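PDB 3QLI: coenzyme A transferase from Yersinia pestis, which probably transfers coenzyme A between acyl-CoA thioesters and free acids such as acetate or 4-hydroxybutyrate. Local coordinates for residues 181-186 and 206-211; 48-53 and 79-84. One frame throughout, in Å; residues are numbered along the deposited sequence.

Contact 1: residues 181-186 and 206-211; sequences NRYMPR and HVPLIE
Asn181 swings its side chain opposite the backbone N (chi1 -176°), and a chi2 of -4° eclipses OD1 with the CA-CB bond, which lets the amide reach across to the backbone of Val207. It grips that residue twice. ND2 donates to Val207 O at 2.8 Å, and this oxygen lies close to the amide plane. OD1 takes Val207 N at 3.2 Å in a more bent bond. The same OD1 also accepts Tyr183 N at 2.9 Å. The two N-H groups come from opposite faces of the amide, and together these bonds fix its rotation.

The bond from Tyr183 N makes an Asx turn. It sits inside a type I beta turn from Asn181 to Met184, directly after strand 175-180. Segment 206-211 follows strand 201-204, the neighbouring strand, outermost within this chain, in the parallel sheet of this Rossmann-like domain. The contact therefore joins two loops at the C-terminal ends of adjacent strands.

Arg182 N donates to His206 ND1 at 3.0 Å, meeting the imidazole edge in the ring plane. ND1 thus acts as an acceptor here. The Arg182 side chain crosses the histidine at about a right angle, and NH1 comes 3.3 Å from His206 CB. Tyr183 lays one ring face against Pro208. Pro208 CA makes a CH-pi contact 4.0 Å from the ring centroid, and the two side chains run alongside each other.

Leu209 brings its two methyls against segment 181-186. CD2 faces Asn181 ND2 and Met184 CE, while CD1 packs 3.9 Å from Pro185 CD. Tyr303 of helix 300-306 touches Leu209 from outside the two loops, and Leu306 of the same helix meets Pro185.

Contact 2: residues 48-53 and 79-84; sequences AAEPPA and KIAGDT
Ile80 lays its CG2 methyl against the start of helix 52-63, where it meets Pro52. CG2 stands 3.4 Å from Pro52 CA and 3.7 Å from Pro52 CB, so the branch methyl sits against the CA-CB edge of the proline ring. The first torsion sets this contact. CG2 lies anti to the backbone nitrogen of Ile80, while CG1 is anti to the carbonyl carbon (chi1 -61°). The other branch ends in CD1, 3.9 Å from Glu50 O. One isoleucine thus touches both ends of the short link from Glu50 to Pro52. Leu55, further along helix 52-63, also packs on Ile80.

Glu50 approaches helix 79-83 with its carboxylate. Its chain is extended beyond CG, which carries the acid group to Ala81. OE1 accepts a weak, bent bond from Ala81 N at 3.2 Å, with an N-H...O angle of 133°. Both carboxylate oxygens also lie against the Ala81 methyl, OE1 at 3.1 Å and OE2 at 3.4 Å. The buried carboxylate thus receives weak N-H bonds at the N-terminal end of helix 79-83, OE1 from Ala81 and OE2 from Ala78 just before the helix.

Within helix 79-83, Lys79 NZ forms a salt bridge with Asp83 OD2 at 2.8 Å. Just past the helix, Thr84 turns its hydroxyl back, and OG1 donates to Ile80 O.

Pro51 holds the N-cap position of helix 52-63. In the Rossmann-like N-terminal domain, whose parallel sheet has strand order 3-2-1-4-5-6, the start of this helix packs on the short helix that follows strand 70-74. The Glu50 side chain lies about 6 Å from that of Glu76, which contacts CoA in a complex of this protein.

How the contacts relate
Contact 2 closes before contact 1 opens along the chain. Their centres are 12 Å apart on the same side of the chain's centre, and all four segments belong to the N-terminal acetyl-CoA hydrolase/transferase family region. They use different parts of one parallel sheet: contact 2 follows strands 41-44 and 70-74, and contact 1 follows strands 175-180 and 201-204. Strand 143-148 lies between the two strand pairs, and its Thr147 touches both contacts. Ile210 bridges directly, packing on Ala48, Lys79 and Ile80. The two contacts therefore pack on each other at the C-terminal ends of the strands. Contact 2 lies nearer the CoA site, while contact 1 is away from it, beside helix 300-306.

Contact 1: residues 181-186 and 206-211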
loop_
_atom_site.group_PDB
_atom_site.type_symbol
_atom_site.label_atom_id
_atom_site.label_comp_id
_atom_site.label_asym_id
_atom_site.label_seq_id
_atom_site.Cartn_x
_atom_site.Cartn_y
_atom_site.Cartn_z
ATOM N N ASN A 181 -1.965 -18.984 -32.587
ATOM C CA ASN A 181 -2.893 -18.129 -33.319
ATOM C C ASN A 181 -2.096 -17.109 -34.102
ATOM O O ASN A 181 -1.394 -16.292 -33.510
ATOM C CB ASN A 181 -3.825 -17.425 -32.327
ATOM C CG ASN A 181 -4.878 -16.587 -33.005
ATOM O OD1 ASN A 181 -4.887 -16.452 -34.227
ATOM N ND2 ASN A 181 -5.785 -16.029 -32.220
ATOM N N ARG A 182 -2.189 -17.141 -35.430
ATOM C CA ARG A 182 -1.383 -16.224 -36.240
ATOM C C ARG A 182 -1.807 -14.776 -36.016
ATOM O O ARG A 182 -1.075 -13.845 -36.363
ATOM C CB ARG A 182 -1.431 -16.594 -37.730
ATOM C CG ARG A 182 -2.802 -16.469 -38.347
ATOM C CD ARG A 182 -2.771 -16.648 -39.870
ATOM N NE ARG A 182 -3.981 -16.085 -40.465
ATOM C CZ ARG A 182 -5.065 -16.791 -40.778
ATOM N NH1 ARG A 182 -5.088 -18.104 -40.581
ATOM N NH2 ARG A 182 -6.122 -16.181 -41.304
ATOM N N TYR A 183 -2.981 -14.578 -35.420
ATOM C CA TYR A 183 -3.417 -13.220 -35.075
ATOM C C TYR A 183 -2.757 -12.686 -33.801
ATOM O O TYR A 183 -2.860 -11.497 -33.500
ATOM C CB TYR A 183 -4.937 -13.139 -34.943
ATOM C CG TYR A 183 -5.664 -13.289 -36.256
ATOM C CD1 TYR A 183 -6.009 -12.176 -37.011
ATOM C CD2 TYR A 183 -6.002 -14.544 -36.744
ATOM C CE1 TYR A 183 -6.675 -12.305 -38.218
ATOM C CE2 TYR A 183 -6.666 -14.685 -37.956
ATOM C CZ TYR A 183 -7.002 -13.564 -38.684
ATOM O OH TYR A 183 -7.660 -13.701 -39.887
ATOM N N MET A 184 -2.083 -13.553 -33.052
ATOM C CA MET A 184 -1.381 -13.106 -31.844
ATOM C C MET A 184 -0.023 -12.525 -32.238
ATOM O O MET A 184 0.794 -13.213 -32.831
ATOM C CB MET A 184 -1.182 -14.270 -30.858
ATOM C CG MET A 184 -0.495 -13.842 -29.558
ATOM S SD MET A 184 -1.435 -12.661 -28.577
ATOM C CE MET A 184 -2.611 -13.735 -27.757
ATOM N N PRO A 185 0.218 -11.248 -31.924
ATOM C CA PRO A 185 1.509 -10.660 -32.310
ATOM C C PRO A 185 2.706 -11.308 -31.605
ATOM O O PRO A 185 2.596 -11.764 -30.460
ATOM C CB PRO A 185 1.370 -9.195 -31.877
ATOM C CG PRO A 185 0.311 -9.224 -30.782
ATOM C CD PRO A 185 -0.664 -10.270 -31.266
ATOM N N ARG A 186 3.836 -11.342 -32.306
ATOM C CA ARG A 186 5.099 -11.789 -31.740
ATOM C C ARG A 186 5.730 -10.610 -31.021
ATOM O O ARG A 186 6.328 -9.728 -31.644
ATOM C CB ARG A 186 6.024 -12.300 -32.848
ATOM C CG ARG A 186 7.328 -12.888 -32.344
ATOM C CD ARG A 186 8.173 -13.439 -33.489
ATOM N NE ARG A 186 7.742 -14.758 -33.947
ATOM C CZ ARG A 186 6.756 -14.984 -34.813
ATOM N NH1 ARG A 186 6.060 -13.970 -35.320
ATOM N NH2 ARG A 186 6.459 -16.234 -35.173
ATOM N N HIS A 206 -6.632 -20.154 -35.507
ATOM C CA HIS A 206 -6.388 -18.809 -36.042
ATOM C C HIS A 206 -7.669 -18.012 -36.145
ATOM O O HIS A 206 -8.474 -18.240 -37.049
ATOM C CB HIS A 206 -5.730 -18.905 -37.418
ATOM C CG HIS A 206 -4.539 -19.814 -37.448
ATOM N ND1 HIS A 206 -3.355 -19.503 -36.814
ATOM C CD2 HIS A 206 -4.349 -21.020 -38.033
ATOM C CE1 HIS A 206 -2.486 -20.482 -37.002
ATOM N NE2 HIS A 206 -3.065 -21.414 -37.738
ATOM N N VAL A 207 -7.859 -17.078 -35.213
ATOM C CA VAL A 207 -9.047 -16.234 -35.180
ATOM C C VAL A 207 -8.642 -14.878 -34.636
ATOM O O VAL A 207 -7.703 -14.777 -33.853
ATOM C CB VAL A 207 -10.158 -16.819 -34.281
ATOM C CG1 VAL A 207 -10.697 -18.126 -34.864
ATOM C CG2 VAL A 207 -9.636 -17.031 -32.861
ATOM N N PRO A 208 -9.330 -13.821 -35.063
ATOM C CA PRO A 208 -8.904 -12.507 -34.575
ATOM C C PRO A 208 -8.975 -12.434 -33.050
ATOM O O PRO A 208 -9.815 -13.090 -32.432
ATOM C CB PRO A 208 -9.913 -11.555 -35.216
ATOM C CG PRO A 208 -10.323 -12.277 -36.500
ATOM C CD PRO A 208 -10.362 -13.730 -36.114
ATOM N N LEU A 209 -8.098 -11.644 -32.445
ATOM C CA LEU A 209 -8.120 -11.486 -30.995
ATOM C C LEU A 209 -9.360 -10.711 -30.561
ATOM O O LEU A 209 -9.845 -9.857 -31.294
ATOM C CB LEU A 209 -6.870 -10.735 -30.529
ATOM C CG LEU A 209 -5.512 -11.368 -30.834
ATOM C CD1 LEU A 209 -4.386 -10.531 -30.207
ATOM C CD2 LEU A 209 -5.437 -12.805 -30.363
ATOM N N ILE A 210 -9.870 -10.990 -29.367
ATOM C CA ILE A 210 -11.004 -10.229 -28.856
ATOM C C ILE A 210 -10.602 -8.781 -28.606
ATOM O O ILE A 210 -9.474 -8.486 -28.194
ATOM C CB ILE A 210 -11.607 -10.838 -27.567
ATOM C CG1 ILE A 210 -13.002 -10.261 -27.315
ATOM C CG2 ILE A 210 -10.679 -10.625 -26.357
ATOM C CD1 ILE A 210 -13.661 -10.764 -26.041
ATOM N N GLU A 211 -11.536 -7.875 -28.856
ATOM C CA GLU A 211 -11.229 -6.459 -28.795
ATOM C C GLU A 211 -11.869 -5.826 -27.589
ATOM O O GLU A 211 -12.931 -6.246 -27.140
ATOM C CB GLU A 211 -11.718 -5.757 -30.059
ATOM C CG GLU A 211 -11.007 -6.206 -31.313
ATOM C CD GLU A 211 -11.370 -5.355 -32.505
ATOM O OE1 GLU A 211 -12.450 -4.736 -32.480
ATOM O OE2 GLU A 211 -10.577 -5.303 -33.464
#

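Contact 2: residues 48-53 and 79-84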
loop_
_atom_site.group_PDB
_atom_site.type_symbol
_atom_site.label_atom_id
_atom_site.label_comp_id
_atom_site.label_asym_id
_atom_site.label_seq_id
_atom_site.Cartn_x
_atom_site.Cartn_y
_atom_site.Cartn_z
ATOM N N ALA A 48 -7.435 -11.119 -23.994
ATOM C CA ALA A 48 -7.245 -11.638 -25.343
ATOM C C ALA A 48 -6.389 -12.895 -25.290
ATOM O O ALA A 48 -6.427 -13.723 -26.198
ATOM C CB ALA A 48 -6.597 -10.587 -26.228
ATOM N N ALA A 49 -5.599 -13.008 -24.229
ATOM C CA ALA A 49 -4.743 -14.164 -23.982
ATOM C C ALA A 49 -5.533 -15.463 -23.741
ATOM O O ALA A 49 -5.015 -16.551 -23.981
ATOM C CB ALA A 49 -3.792 -13.890 -22.828
ATOM N N GLU A 50 -6.767 -15.358 -23.246
ATOM C CA GLU A 50 -7.567 -16.555 -22.978
ATOM C C GLU A 50 -7.693 -17.324 -24.290
ATOM O O GLU A 50 -7.968 -16.734 -25.333
ATOM C CB GLU A 50 -8.948 -16.170 -22.437
ATOM C CG GLU A 50 -8.912 -15.331 -21.160
ATOM C CD GLU A 50 -10.290 -14.885 -20.696
ATOM O OE1 GLU A 50 -11.234 -14.898 -21.509
ATOM O OE2 GLU A 50 -10.428 -14.514 -19.512
ATOM N N PRO A 51 -7.489 -18.639 -24.244
ATOM C CA PRO A 51 -7.488 -19.442 -25.477
ATOM C C PRO A 51 -8.858 -20.060 -25.824
ATOM O O PRO A 51 -9.287 -20.995 -25.159
ATOM C CB PRO A 51 -6.439 -20.524 -25.178
ATOM C CG PRO A 51 -6.520 -20.706 -23.697
ATOM C CD PRO A 51 -6.926 -19.376 -23.099
ATOM N N PRO A 52 -9.533 -19.537 -26.862
ATOM C CA PRO A 52 -10.926 -19.935 -27.124
ATOM C C PRO A 52 -11.132 -21.404 -27.458
ATOM O O PRO A 52 -12.128 -21.963 -27.016
ATOM C CB PRO A 52 -11.334 -19.059 -28.323
ATOM C CG PRO A 52 -10.024 -18.601 -28.936
ATOM C CD PRO A 52 -9.105 -18.438 -27.749
ATOM N N ALA A 53 -10.236 -22.022 -28.212
ATOM C CA ALA A 53 -10.457 -23.420 -28.580
ATOM C C ALA A 53 -10.242 -24.353 -27.387
ATOM O O ALA A 53 -10.998 -25.314 -27.178
ATOM C CB ALA A 53 -9.573 -23.820 -29.765
ATOM N N LYS A 79 -15.004 -12.253 -22.956
ATOM C CA LYS A 79 -16.190 -12.964 -23.401
ATOM C C LYS A 79 -15.851 -14.408 -23.726
ATOM O O LYS A 79 -16.691 -15.292 -23.568
ATOM C CB LYS A 79 -16.799 -12.279 -24.626
ATOM C CG LYS A 79 -18.100 -12.900 -25.100
ATOM C CD LYS A 79 -18.791 -12.021 -26.130
ATOM C CE LYS A 79 -20.003 -12.720 -26.724
ATOM N NZ LYS A 79 -20.895 -13.274 -25.672
ATOM N N ILE A 80 -14.628 -14.659 -24.172
ATOM C CA ILE A 80 -14.255 -16.021 -24.499
ATOM C C ILE A 80 -14.415 -16.900 -23.260
ATOM O O ILE A 80 -14.985 -17.984 -23.341
ATOM C CB ILE A 80 -12.779 -16.088 -24.930
ATOM C CG1 ILE A 80 -12.543 -15.238 -26.180
ATOM C CG2 ILE A 80 -12.346 -17.528 -25.150
ATOM C CD1 ILE A 80 -11.119 -14.747 -26.320
ATOM N N ALA A 81 -13.927 -16.430 -22.115
ATOM C CA ALA A 81 -14.068 -17.176 -20.866
ATOM C C ALA A 81 -15.513 -17.266 -20.360
ATOM O O ALA A 81 -15.964 -18.319 -19.918
ATOM C CB ALA A 81 -13.161 -16.597 -19.788
ATOM N N GLY A 82 -16.233 -16.150 -20.435
ATOM C CA GLY A 82 -17.606 -16.093 -19.965
ATOM C C GLY A 82 -18.528 -17.009 -20.738
ATOM O O GLY A 82 -19.401 -17.662 -20.176
ATOM N N ASP A 83 -18.328 -17.028 -22.048
ATOM C CA ASP A 83 -19.102 -17.854 -22.966
ATOM C C ASP A 83 -18.908 -19.360 -22.792
ATOM O O ASP A 83 -19.828 -20.136 -23.039
ATOM C CB ASP A 83 -18.854 -17.430 -24.414
ATOM C CG ASP A 83 -19.548 -16.130 -24.759
ATOM O OD1 ASP A 83 -20.309 -15.624 -23.908
ATOM O OD2 ASP A 83 -19.334 -15.616 -25.875
ATOM N N THR A 84 -17.706 -19.775 -22.404
ATOM C CA THR A 84 -17.410 -21.200 -22.279
ATOM C C THR A 84 -17.314 -21.787 -20.864
ATOM O O THR A 84 -18.311 -22.239 -20.307
ATOM C CB THR A 84 -16.093 -21.527 -23.010
ATOM O OG1 THR A 84 -15.037 -20.726 -22.469
ATOM C CG2 THR A 84 -16.222 -21.235 -24.495
#